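PDB 3FI9: malate dehydrogenase from Porphyromonas gingivalis, which probably catalyses the reversible, NAD-dependent oxidation of malate to oxaloacetate. Local coordinates for residues L11-A16 against V243-I248; C38-F43 against K71-D76; A187-T192 against A301-S306; M275-T280 against N292-E297. All blocks are in the same frame, centred on the assembly; numbering follows the deposited sequence.

Contact 1. Residues L11-A16 against V243-I248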
loop_
_atom_site.group_PDB
_atom_site.type_symbol
_atom_site.label_atom_id
_atom_site.label_comp_id
_atom_site.label_asym_id
_atom_site.label_seq_id
_atom_site.Cartn_x
_atom_site.Cartn_y
_atom_site.Cartn_z
ATOM N N LEU A 11 -16.515 5.892 5.047
ATOM C CA LEU A 11 -15.238 6.557 5.093
ATOM C C LEU A 11 -14.956 7.153 3.714
ATOM O O LEU A 11 -14.930 6.459 2.661
ATOM C CB LEU A 11 -14.117 5.571 5.523
ATOM C CG LEU A 11 -12.647 5.985 5.236
ATOM C CD1 LEU A 11 -12.293 7.342 5.895
ATOM C CD2 LEU A 11 -11.634 4.882 5.722
ATOM N N THR A 12 -14.749 8.459 3.712
ATOM C CA THR A 12 -14.364 9.142 2.496
ATOM C C THR A 12 -12.926 9.663 2.488
ATOM O O THR A 12 -12.503 10.451 3.355
ATOM C CB THR A 12 -15.308 10.299 2.237
ATOM O OG1 THR A 12 -16.620 9.769 2.014
ATOM C CG2 THR A 12 -14.860 11.107 1.011
ATOM N N ILE A 13 -12.202 9.280 1.454
ATOM C CA ILE A 13 -10.831 9.770 1.251
ATOM C C ILE A 13 -10.884 10.914 0.304
ATOM O O ILE A 13 -11.338 10.743 -0.817
ATOM C CB ILE A 13 -9.941 8.686 0.621
ATOM C CG1 ILE A 13 -9.870 7.457 1.518
ATOM C CG2 ILE A 13 -8.492 9.237 0.341
ATOM C CD1 ILE A 13 -9.633 7.718 2.951
ATOM N N VAL A 14 -10.432 12.096 0.731
ATOM C CA VAL A 14 -10.340 13.213 -0.186
ATOM C C VAL A 14 -8.916 13.303 -0.740
ATOM O O VAL A 14 -7.970 13.186 0.009
ATOM C CB VAL A 14 -10.754 14.547 0.518
ATOM C CG1 VAL A 14 -10.491 15.732 -0.380
ATOM C CG2 VAL A 14 -12.201 14.505 0.867
ATOM N N GLY A 15 -8.766 13.474 -2.048
ATOM C CA GLY A 15 -7.439 13.517 -2.632
ATOM C C GLY A 15 -7.009 12.134 -3.068
ATOM O O GLY A 15 -5.825 11.853 -3.135
ATOM N N ALA A 16 -7.990 11.277 -3.345
ATOM C CA ALA A 16 -7.757 9.843 -3.609
ATOM C C ALA A 16 -7.024 9.517 -4.925
ATOM O O ALA A 16 -6.521 8.400 -5.090
ATOM C CB ALA A 16 -9.122 9.080 -3.576
ATOM N N VAL A 243 0.209 5.981 8.105
ATOM C CA VAL A 243 0.073 6.507 9.485
ATOM C C VAL A 243 -1.304 7.206 9.680
ATOM O O VAL A 243 -2.040 6.950 10.666
ATOM C CB VAL A 243 1.295 7.383 9.880
ATOM C CG1 VAL A 243 1.055 8.072 11.245
ATOM C CG2 VAL A 243 2.590 6.482 9.900
ATOM N N SER A 244 -1.676 8.006 8.678
ATOM C CA SER A 244 -2.995 8.647 8.649
ATOM C C SER A 244 -4.128 7.613 8.738
ATOM O O SER A 244 -5.136 7.818 9.424
ATOM C CB SER A 244 -3.132 9.459 7.354
ATOM O OG SER A 244 -2.174 10.554 7.338
ATOM N N ILE A 245 -3.990 6.542 7.994
ATOM C CA ILE A 245 -5.075 5.548 8.054
ATOM C C ILE A 245 -5.090 4.802 9.394
ATOM O O ILE A 245 -6.178 4.415 9.881
ATOM C CB ILE A 245 -5.109 4.593 6.856
ATOM C CG1 ILE A 245 -5.085 5.428 5.541
ATOM C CG2 ILE A 245 -6.382 3.664 6.954
ATOM C CD1 ILE A 245 -6.231 6.500 5.347
ATOM N N GLU A 246 -3.920 4.596 10.003
ATOM C CA GLU A 246 -3.937 4.057 11.368
ATOM C C GLU A 246 -4.674 5.017 12.251
ATOM O O GLU A 246 -5.384 4.572 13.172
ATOM C CB GLU A 246 -2.540 3.923 11.992
ATOM C CG GLU A 246 -1.663 2.854 11.483
ATOM C CD GLU A 246 -0.316 2.828 12.238
ATOM O OE1 GLU A 246 -0.054 1.834 12.908
ATOM O OE2 GLU A 246 0.470 3.787 12.171
ATOM N N MET A 247 -4.481 6.336 12.038
ATOM C CA MET A 247 -5.242 7.324 12.866
ATOM C C MET A 247 -6.766 7.168 12.712
ATOM O O MET A 247 -7.489 7.154 13.745
ATOM C CB MET A 247 -4.845 8.791 12.565
ATOM C CG MET A 247 -3.321 9.060 12.694
ATOM S SD MET A 247 -2.893 10.734 12.178
ATOM C CE MET A 247 -3.870 11.738 13.244
ATOM N N ILE A 248 -7.269 7.125 11.473
ATOM C CA ILE A 248 -8.732 7.023 11.288
ATOM C C ILE A 248 -9.259 5.651 11.815
ATOM O O ILE A 248 -10.355 5.540 12.382
ATOM C CB ILE A 248 -9.176 7.289 9.820
ATOM C CG1 ILE A 248 -10.617 7.819 9.812
ATOM C CG2 ILE A 248 -8.998 6.023 8.894
ATOM C CD1 ILE A 248 -10.764 9.221 10.432
#

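Contact 2. Residues C38-F43 against K71-D76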
loop_
_atom_site.group_PDB
_atom_site.type_symbol
_atom_site.label_atom_id
_atom_site.label_comp_id
_atom_site.label_asym_id
_atom_site.label_seq_id
_atom_site.Cartn_x
_atom_site.Cartn_y
_atom_site.Cartn_z
ATOM N N CYS A 38 -15.307 5.459 0.138
ATOM C CA CYS A 38 -15.608 6.368 -0.957
ATOM C C CYS A 38 -14.403 7.235 -1.300
ATOM O O CYS A 38 -13.790 7.845 -0.404
ATOM C CB CYS A 38 -16.830 7.220 -0.588
ATOM S SG CYS A 38 -17.228 8.507 -1.769
ATOM N N LEU A 39 -14.049 7.250 -2.587
ATOM C CA LEU A 39 -12.862 7.951 -3.054
ATOM C C LEU A 39 -13.278 9.212 -3.798
ATOM O O LEU A 39 -14.059 9.148 -4.788
ATOM C CB LEU A 39 -12.030 7.036 -3.935
ATOM C CG LEU A 39 -11.639 5.660 -3.375
ATOM C CD1 LEU A 39 -10.597 5.069 -4.332
ATOM C CD2 LEU A 39 -11.063 5.837 -1.951
ATOM N N TYR A 40 -12.777 10.369 -3.336
ATOM C CA TYR A 40 -13.138 11.635 -3.979
ATOM C C TYR A 40 -11.873 12.334 -4.507
ATOM O O TYR A 40 -10.863 12.395 -3.799
ATOM C CB TYR A 40 -13.907 12.572 -3.018
ATOM C CG TYR A 40 -13.887 14.007 -3.536
ATOM C CD1 TYR A 40 -14.804 14.435 -4.500
ATOM C CD2 TYR A 40 -12.921 14.906 -3.110
ATOM C CE1 TYR A 40 -14.788 15.729 -4.992
ATOM C CE2 TYR A 40 -12.869 16.210 -3.612
ATOM C CZ TYR A 40 -13.797 16.611 -4.572
ATOM O OH TYR A 40 -13.733 17.899 -5.064
ATOM N N ASP A 41 -11.924 12.839 -5.742
ATOM C CA ASP A 41 -10.890 13.704 -6.252
ATOM C C ASP A 41 -11.515 14.494 -7.384
ATOM O O ASP A 41 -12.282 13.928 -8.198
ATOM C CB ASP A 41 -9.708 12.881 -6.799
ATOM C CG ASP A 41 -8.396 13.637 -6.784
ATOM O OD1 ASP A 41 -8.249 14.509 -7.658
ATOM O OD2 ASP A 41 -7.477 13.344 -5.936
ATOM N N PRO A 42 -11.161 15.791 -7.482
ATOM C CA PRO A 42 -11.543 16.588 -8.700
ATOM C C PRO A 42 -10.967 16.012 -9.977
ATOM O O PRO A 42 -11.497 16.275 -11.053
ATOM C CB PRO A 42 -10.914 17.974 -8.444
ATOM C CG PRO A 42 -9.843 17.730 -7.413
ATOM C CD PRO A 42 -10.406 16.608 -6.513
ATOM N N PHE A 43 -9.878 15.247 -9.895
ATOM C CA PHE A 43 -9.230 14.751 -11.118
ATOM C C PHE A 43 -9.870 13.431 -11.527
ATOM O O PHE A 43 -9.417 12.365 -11.116
ATOM C CB PHE A 43 -7.716 14.633 -10.908
ATOM C CG PHE A 43 -6.952 14.177 -12.115
ATOM C CD1 PHE A 43 -7.320 14.594 -13.393
ATOM C CD2 PHE A 43 -5.853 13.351 -11.973
ATOM C CE1 PHE A 43 -6.609 14.171 -14.509
ATOM C CE2 PHE A 43 -5.134 12.916 -13.081
ATOM C CZ PHE A 43 -5.514 13.327 -14.345
ATOM N N LYS A 71 -20.641 16.800 -2.966
ATOM C CA LYS A 71 -21.868 16.480 -2.259
ATOM C C LYS A 71 -22.048 14.971 -2.180
ATOM O O LYS A 71 -22.395 14.440 -1.145
ATOM C CB LYS A 71 -23.124 17.096 -2.917
ATOM C CG LYS A 71 -24.375 16.914 -2.011
ATOM C CD LYS A 71 -25.692 17.422 -2.642
ATOM C CE LYS A 71 -26.830 17.294 -1.618
ATOM N NZ LYS A 71 -28.031 18.069 -2.064
ATOM N N GLU A 72 -21.821 14.288 -3.290
ATOM C CA GLU A 72 -21.987 12.831 -3.306
ATOM C C GLU A 72 -21.029 12.126 -2.346
ATOM O O GLU A 72 -21.425 11.218 -1.599
ATOM C CB GLU A 72 -21.753 12.320 -4.727
ATOM C CG GLU A 72 -22.929 12.599 -5.631
ATOM C CD GLU A 72 -22.714 12.045 -7.018
ATOM O OE1 GLU A 72 -21.582 11.573 -7.294
ATOM O OE2 GLU A 72 -23.675 12.087 -7.819
ATOM N N ALA A 73 -19.793 12.590 -2.355
ATOM C CA ALA A 73 -18.685 12.041 -1.554
ATOM C C ALA A 73 -18.914 12.238 -0.060
ATOM O O ALA A 73 -18.664 11.341 0.744
ATOM C CB ALA A 73 -17.372 12.713 -1.976
ATOM N N LEU A 74 -19.350 13.437 0.326
ATOM C CA LEU A 74 -19.556 13.693 1.767
ATOM C C LEU A 74 -20.917 13.247 2.306
ATOM O O LEU A 74 -21.104 13.063 3.510
ATOM C CB LEU A 74 -19.266 15.165 2.085
ATOM C CG LEU A 74 -17.806 15.591 1.875
ATOM C CD1 LEU A 74 -17.573 16.966 2.433
ATOM C CD2 LEU A 74 -16.882 14.588 2.542
ATOM N N THR A 75 -21.895 13.046 1.435
ATOM C CA THR A 75 -23.204 12.539 1.926
ATOM C C THR A 75 -23.101 11.190 2.636
ATOM O O THR A 75 -22.589 10.232 2.066
ATOM C CB THR A 75 -24.257 12.498 0.768
ATOM O OG1 THR A 75 -24.381 13.827 0.223
ATOM C CG2 THR A 75 -25.604 12.038 1.283
ATOM N N ASP A 76 -23.581 11.123 3.882
ATOM C CA ASP A 76 -23.481 9.927 4.739
ATOM C C ASP A 76 -22.052 9.707 5.272
ATOM O O ASP A 76 -21.823 8.777 6.054
ATOM C CB ASP A 76 -23.951 8.652 4.018
ATOM C CG ASP A 76 -25.392 8.734 3.525
ATOM O OD1 ASP A 76 -26.278 9.148 4.305
ATOM O OD2 ASP A 76 -25.643 8.341 2.363
#

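Contact 3. Residues A187-T192 against A301-S306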
loop_
_atom_site.group_PDB
_atom_site.type_symbol
_atom_site.label_atom_id
_atom_site.label_comp_id
_atom_site.label_asym_id
_atom_site.label_seq_id
_atom_site.Cartn_x
_atom_site.Cartn_y
_atom_site.Cartn_z
ATOM N N ALA A 187 9.618 20.224 18.276
ATOM C CA ALA A 187 10.278 20.220 19.591
ATOM C C ALA A 187 10.493 18.761 20.044
ATOM O O ALA A 187 9.538 18.055 20.335
ATOM C CB ALA A 187 9.406 20.974 20.624
ATOM N N VAL A 188 11.750 18.333 20.068
ATOM C CA VAL A 188 12.133 16.994 20.471
ATOM C C VAL A 188 12.123 16.867 21.999
ATOM O O VAL A 188 12.798 17.624 22.713
ATOM C CB VAL A 188 13.554 16.643 19.913
ATOM C CG1 VAL A 188 13.856 15.192 20.136
ATOM C CG2 VAL A 188 13.667 16.997 18.402
ATOM N N PHE A 189 11.295 15.969 22.510
ATOM C CA PHE A 189 11.251 15.671 23.947
ATOM C C PHE A 189 12.038 14.402 24.242
ATOM O O PHE A 189 11.464 13.348 24.523
ATOM C CB PHE A 189 9.802 15.533 24.449
ATOM C CG PHE A 189 9.170 16.842 24.779
ATOM C CD1 PHE A 189 9.204 17.894 23.839
ATOM C CD2 PHE A 189 8.519 17.033 25.989
ATOM C CE1 PHE A 189 8.605 19.155 24.136
ATOM C CE2 PHE A 189 7.891 18.288 26.292
ATOM C CZ PHE A 189 7.935 19.337 25.354
ATOM N N ALA A 190 13.359 14.501 24.172
ATOM C CA ALA A 190 14.213 13.295 24.379
ATOM C C ALA A 190 14.019 12.626 25.749
ATOM O O ALA A 190 14.269 11.422 25.943
ATOM C CB ALA A 190 15.684 13.659 24.154
ATOM N N SER A 191 13.592 13.389 26.739
ATOM C CA SER A 191 13.321 12.762 28.013
ATOM C C SER A 191 12.266 11.618 27.954
ATOM O O SER A 191 12.191 10.828 28.878
ATOM C CB SER A 191 12.861 13.814 29.036
ATOM O OG SER A 191 11.539 14.206 28.742
ATOM N N THR A 192 11.459 11.518 26.897
ATOM C CA THR A 192 10.438 10.474 26.839
ATOM C C THR A 192 10.998 9.127 26.378
ATOM O O THR A 192 10.364 8.106 26.573
ATOM C CB THR A 192 9.271 10.810 25.841
ATOM O OG1 THR A 192 9.747 10.736 24.499
ATOM C CG2 THR A 192 8.661 12.195 26.085
ATOM N N ALA A 301 10.023 24.706 27.316
ATOM C CA ALA A 301 10.445 26.008 26.735
ATOM C C ALA A 301 10.690 25.902 25.240
ATOM O O ALA A 301 10.456 26.850 24.470
ATOM C CB ALA A 301 11.681 26.555 27.479
ATOM N N ALA A 302 11.210 24.758 24.807
ATOM C CA ALA A 302 11.401 24.542 23.387
ATOM C C ALA A 302 10.029 24.473 22.705
ATOM O O ALA A 302 9.841 25.013 21.611
ATOM C CB ALA A 302 12.202 23.219 23.151
ATOM N N LEU A 303 9.087 23.807 23.369
ATOM C CA LEU A 303 7.688 23.710 22.911
ATOM C C LEU A 303 7.038 25.109 22.798
ATOM O O LEU A 303 6.316 25.399 21.840
ATOM C CB LEU A 303 6.875 22.814 23.847
ATOM C CG LEU A 303 5.425 22.509 23.427
ATOM C CD1 LEU A 303 5.397 21.823 22.065
ATOM C CD2 LEU A 303 4.668 21.650 24.435
ATOM N N LYS A 304 7.321 25.971 23.763
ATOM C CA LYS A 304 6.828 27.357 23.729
ATOM C C LYS A 304 7.400 28.107 22.519
ATOM O O LYS A 304 6.685 28.842 21.842
ATOM C CB LYS A 304 7.189 28.064 25.049
ATOM C CG LYS A 304 6.773 29.530 25.146
ATOM C CD LYS A 304 5.286 29.718 24.781
ATOM C CE LYS A 304 4.812 31.145 25.133
ATOM N NZ LYS A 304 3.354 31.365 24.876
ATOM N N GLU A 305 8.690 27.902 22.231
ATOM C CA GLU A 305 9.316 28.447 21.032
ATOM C C GLU A 305 8.574 28.030 19.747
ATOM O O GLU A 305 8.294 28.854 18.875
ATOM C CB GLU A 305 10.738 27.882 20.917
ATOM C CG GLU A 305 11.777 28.558 21.730
ATOM C CD GLU A 305 12.454 29.669 20.938
ATOM O OE1 GLU A 305 11.974 30.824 21.025
ATOM O OE2 GLU A 305 13.475 29.396 20.248
ATOM N N SER A 306 8.334 26.728 19.604
ATOM C CA SER A 306 7.553 26.197 18.489
ATOM C C SER A 306 6.130 26.839 18.486
ATOM O O SER A 306 5.625 27.325 17.430
ATOM C CB SER A 306 7.499 24.661 18.619
ATOM O OG SER A 306 6.737 24.070 17.596
#

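Contact 4. Residues M275-T280 against N292-E297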
loop_
_atom_site.group_PDB
_atom_site.type_symbol
_atom_site.label_atom_id
_atom_site.label_comp_id
_atom_site.label_asym_id
_atom_site.label_seq_id
_atom_site.Cartn_x
_atom_site.Cartn_y
_atom_site.Cartn_z
ATOM N N MET A 275 -1.468 21.953 17.534
ATOM C CA MET A 275 -0.081 21.507 17.720
ATOM C C MET A 275 -0.051 19.989 17.791
ATOM O O MET A 275 -1.020 19.404 18.245
ATOM C CB MET A 275 0.468 21.999 19.084
ATOM C CG MET A 275 1.028 23.385 19.041
ATOM S SD MET A 275 1.975 23.763 20.515
ATOM C CE MET A 275 0.791 23.426 21.748
ATOM N N ALA A 276 1.084 19.379 17.411
ATOM C CA ALA A 276 1.383 17.976 17.707
ATOM C C ALA A 276 1.504 17.840 19.219
ATOM O O ALA A 276 2.240 18.611 19.855
ATOM C CB ALA A 276 2.725 17.525 17.025
ATOM N N MET A 277 0.750 16.900 19.781
ATOM C CA MET A 277 0.607 16.754 21.216
ATOM C C MET A 277 0.654 15.287 21.611
ATOM O O MET A 277 0.618 14.406 20.758
ATOM C CB MET A 277 -0.721 17.379 21.678
ATOM C CG MET A 277 -0.730 18.914 21.718
ATOM S SD MET A 277 -0.034 19.580 23.313
ATOM C CE MET A 277 1.683 19.338 23.047
ATOM N N GLU A 278 0.707 15.021 22.906
ATOM C CA GLU A 278 0.568 13.638 23.390
ATOM C C GLU A 278 -0.899 13.270 23.451
ATOM O O GLU A 278 -1.585 13.500 24.459
ATOM C CB GLU A 278 1.236 13.449 24.747
ATOM C CG GLU A 278 1.275 12.002 25.244
ATOM C CD GLU A 278 2.090 11.076 24.351
ATOM O OE1 GLU A 278 2.967 11.544 23.595
ATOM O OE2 GLU A 278 1.871 9.854 24.417
ATOM N N THR A 279 -1.362 12.651 22.373
ATOM C CA THR A 279 -2.774 12.472 22.142
ATOM C C THR A 279 -3.149 11.012 22.219
ATOM O O THR A 279 -2.300 10.134 22.036
ATOM C CB THR A 279 -3.133 12.960 20.723
ATOM O OG1 THR A 279 -2.051 12.652 19.808
ATOM C CG2 THR A 279 -3.380 14.441 20.728
ATOM N N THR A 280 -4.421 10.751 22.506
ATOM C CA THR A 280 -4.991 9.442 22.250
ATOM C C THR A 280 -6.271 9.669 21.460
ATOM O O THR A 280 -7.066 10.526 21.762
ATOM C CB THR A 280 -5.186 8.518 23.511
ATOM O OG1 THR A 280 -6.578 8.306 23.809
ATOM C CG2 THR A 280 -4.477 9.075 24.720
ATOM N N ASN A 292 1.412 20.903 30.953
ATOM C CA ASN A 292 2.271 21.385 32.017
ATOM C C ASN A 292 3.056 20.258 32.645
ATOM O O ASN A 292 4.014 20.511 33.362
ATOM C CB ASN A 292 1.490 22.178 33.067
ATOM C CG ASN A 292 0.975 23.483 32.528
ATOM O OD1 ASN A 292 1.668 24.175 31.776
ATOM N ND2 ASN A 292 -0.249 23.838 32.907
ATOM N N GLN A 293 2.666 19.016 32.365
ATOM C CA GLN A 293 3.398 17.874 32.899
ATOM C C GLN A 293 4.204 17.157 31.811
ATOM O O GLN A 293 4.769 16.091 32.059
ATOM C CB GLN A 293 2.459 16.866 33.556
ATOM C CG GLN A 293 2.338 15.566 32.755
ATOM C CD GLN A 293 1.153 14.709 33.159
ATOM O OE1 GLN A 293 0.871 14.518 34.352
ATOM N NE2 GLN A 293 0.459 14.165 32.162
ATOM N N LEU A 294 4.259 17.726 30.607
ATOM C CA LEU A 294 5.022 17.093 29.527
ATOM C C LEU A 294 6.511 17.318 29.669
ATOM O O LEU A 294 6.966 18.457 29.783
ATOM C CB LEU A 294 4.622 17.613 28.149
ATOM C CG LEU A 294 3.480 17.095 27.303
ATOM C CD1 LEU A 294 3.648 17.743 25.924
ATOM C CD2 LEU A 294 3.372 15.540 27.211
ATOM N N GLY A 295 7.282 16.239 29.599
ATOM C CA GLY A 295 8.740 16.344 29.641
ATOM C C GLY A 295 9.239 17.147 30.838
ATOM O O GLY A 295 8.642 17.104 31.922
ATOM N N ASN A 296 10.339 17.870 30.648
ATOM C CA ASN A 296 10.862 18.761 31.679
ATOM C C ASN A 296 10.747 20.223 31.325
ATOM O O ASN A 296 10.249 20.590 30.262
ATOM C CB ASN A 296 12.330 18.436 31.974
ATOM C CG ASN A 296 13.233 18.508 30.731
ATOM O OD1 ASN A 296 13.146 19.416 29.901
ATOM N ND2 ASN A 296 14.156 17.560 30.641
ATOM N N GLU A 297 11.259 21.078 32.198
ATOM C CA GLU A 297 11.076 22.509 31.965
ATOM C C GLU A 297 11.749 23.001 30.704
ATOM O O GLU A 297 11.180 23.819 29.984
ATOM C CB GLU A 297 11.574 23.332 33.152
ATOM C CG GLU A 297 11.308 24.834 33.001
ATOM C CD GLU A 297 11.555 25.547 34.327
ATOM O OE1 GLU A 297 12.119 24.912 35.243
ATOM O OE2 GLU A 297 11.212 26.723 34.454
#

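Contact 1. Residues L11-A16 against V243-I248
Leu-11 reaches from its strand toward the helix and lays a methyl against the branch methyl of Ile-248, with CD2 of Leu-11 4.3 Å from CG2 of Ile-248. The leucine has CG nearly anti to its own N (chi1 163°), and its side chain sets out toward the helix. The second touch is methyl end to methyl end. CD1 of Ile-13 meets CD1 of Ile-245, also at 4.3 Å. These two isoleucines do not point straight at each other from CA. Each is bent at chi2 (-46° in Ile-13, -57° in Ile-245), and the bent end closes the distance. The pairs are two residues apart on the strand and one helical turn apart on the helix, and they are matched in opposite chain sense. The backbones stay well separated, with CA of Leu-11 9.0 Å from CA of Ile-248. The touch is thin and wholly apolar, and all four residues are buried. Other groups fill in around it. Met-24 and Thr-27 of helix 19-30 lie on Ile-245, and Val-81 of the next strand lies on Ile-248. The far side of helix 238-251 faces the dimer partner, where Val-243 and Glu-246 pack on Cys-57 of the second subunit. The contact therefore joins the C-terminal domain to a central strand of the NAD-binding sheet. That strand runs into Gly-15 and Ala-16, which open the predicted NAD-binding glycine-rich loop of the Rossmann fold.

Contact 2. Residues C38-F43 against K71-D76
The second parallel strand of the Rossmann sheet, 37-40, is covered here by the short helix 70-74. Ala-73 is the helix residue that does the touching. Its CB sits 3.6 Å from CB of Tyr-40 and comes obliquely to the ring, 4.0 Å from CD1 of Tyr-40. On the other strand residue, SG of Cys-38 lies 3.8 Å from CA of Ala-73, and so meets the helix backbone more closely than the alanine methyl. SG of Cys-38 and CG of Tyr-40 both stand anti to N (chi1 174° and 162°), beside the carbonyl carbon. Both side chains set out toward the helix. With so small a residue in the helix, CA of Tyr-40 and CA of Ala-73 approach to 6.1 Å. One face of the tyrosine ring is met by Pro-42, whose N stands 4.0 Å above the plane of the Tyr-40 ring, toward its rim. Just past the strand, Asp-41 forms an Asx turn. Its OD1 accepts from N of Phe-43 at 2.9 Å, using the anti lone pair. Its OD2 accepts from N of Ala-17 in the glycine-rich loop. Asp-41 is a predicted NAD site, consistent with the acidic residue that ends this strand in NAD-binding Rossmann folds. Leu-39 points to the other face of the sheet, onto Ile-13 and Ala-16. Helix 70-74 is tied to strand 10-14 by the bond from OG1 of Thr-12 to O of Ala-73, lies over Thr-67 of strand 65-67, and its Leu-74 packs on Asp-111 and Tyr-115 of helix 94-115.

Contact 3. Residues A187-T192 against A301-S306
OG of Ser-306 is hydrogen-bonded to two backbone groups, O of Gln-185 and N of Gly-181. Both belong to the turn of the antiparallel hairpin formed by strands 178-180 and 186-188. The same turn carries His-182, the predicted proton acceptor, so helix 297-319 backs the hairpin behind a probable active-site residue. The side chain of His-182 is about 10 Å from that of Ala-187. Across the contact itself everything is apolar. CB of Ala-187 points at the helix and rests on its backbone, 4.0 Å from CA of Leu-303. The helix comes close here, with CA of Ala-187 5.5 Å from CA of Leu-303. CB of Ala-302 touches the same methyl from one side, at 4.4 Å from CB of Ala-187. Further along, Phe-189 has its CG anti to the carbonyl carbon (chi1 -84°), which carries the ring end to Leu-303. The two side chains cross at about a right angle. Phe-189 also meets the ring of Tyr-179 edge-to-face, just past the end of strand 186-188. Leu-303 approaches the phenylalanine at its edge, in the ring plane, with CB of Leu-303 3.9 Å from CZ of Phe-189.

Contact 4. Residues M275-T280 against N292-E297
The flat carboxylate of Glu-278 is turned away from Leu-294, and only the base of that side chain touches it, with CB of Glu-278 3.9 Å from CD2 of Leu-294. A CG anti to N (chi1 -173°) and a bend at chi2 (63°) lead the acid group off. There OE1 forms a salt bridge with NE of Arg-177 and a hydrogen bond with OH of Tyr-179. The two partners probably keep the carboxylate ionised. Leu-294 divides its methyls between two neighbours. While CD2 takes Glu-278, CD1 meets the other one, 3.8 Å from CE of Met-277. Met-277 is bent twice, at chi2 and chi3, and its end curls round to the leucine although its CB starts out in another direction. Ile-291 and His-288 also pack on Met-277. Past the leucine, O of Leu-294 accepts from NH1 of Arg-300. Asn-296 then acts as N-cap of helix 297-319, its OD1 accepting from N of Glu-299. The contact lies away from the predicted active and NAD-binding sites. It is structural packing in which the loop leaving the hairpin of strands 279-282 and 285-288 folds back over the hairpin's start, just before the long C-terminal helix.

How the contacts relate
From the N terminus, strand 10-14 opens contact 1, which closes only at helix 238-251. Contact 2 lies nested inside that span and closes first, between strand 37-40 and helix 70-74. The two join at the neighbouring strands 10-14 and 37-40, but their helices cover different faces of the sheet. Contact 3 opens at 187-192, before contact 1 has closed, and ends on helix 297-319, so these two cross. Contact 4 is a short loop nested within contact 3. Contacts 3 and 4 touch and form one C-terminal packing region, with centres 39 and 35 Å from that of contact 2. Contact 1 ties the NAD-binding part to the C-terminal part.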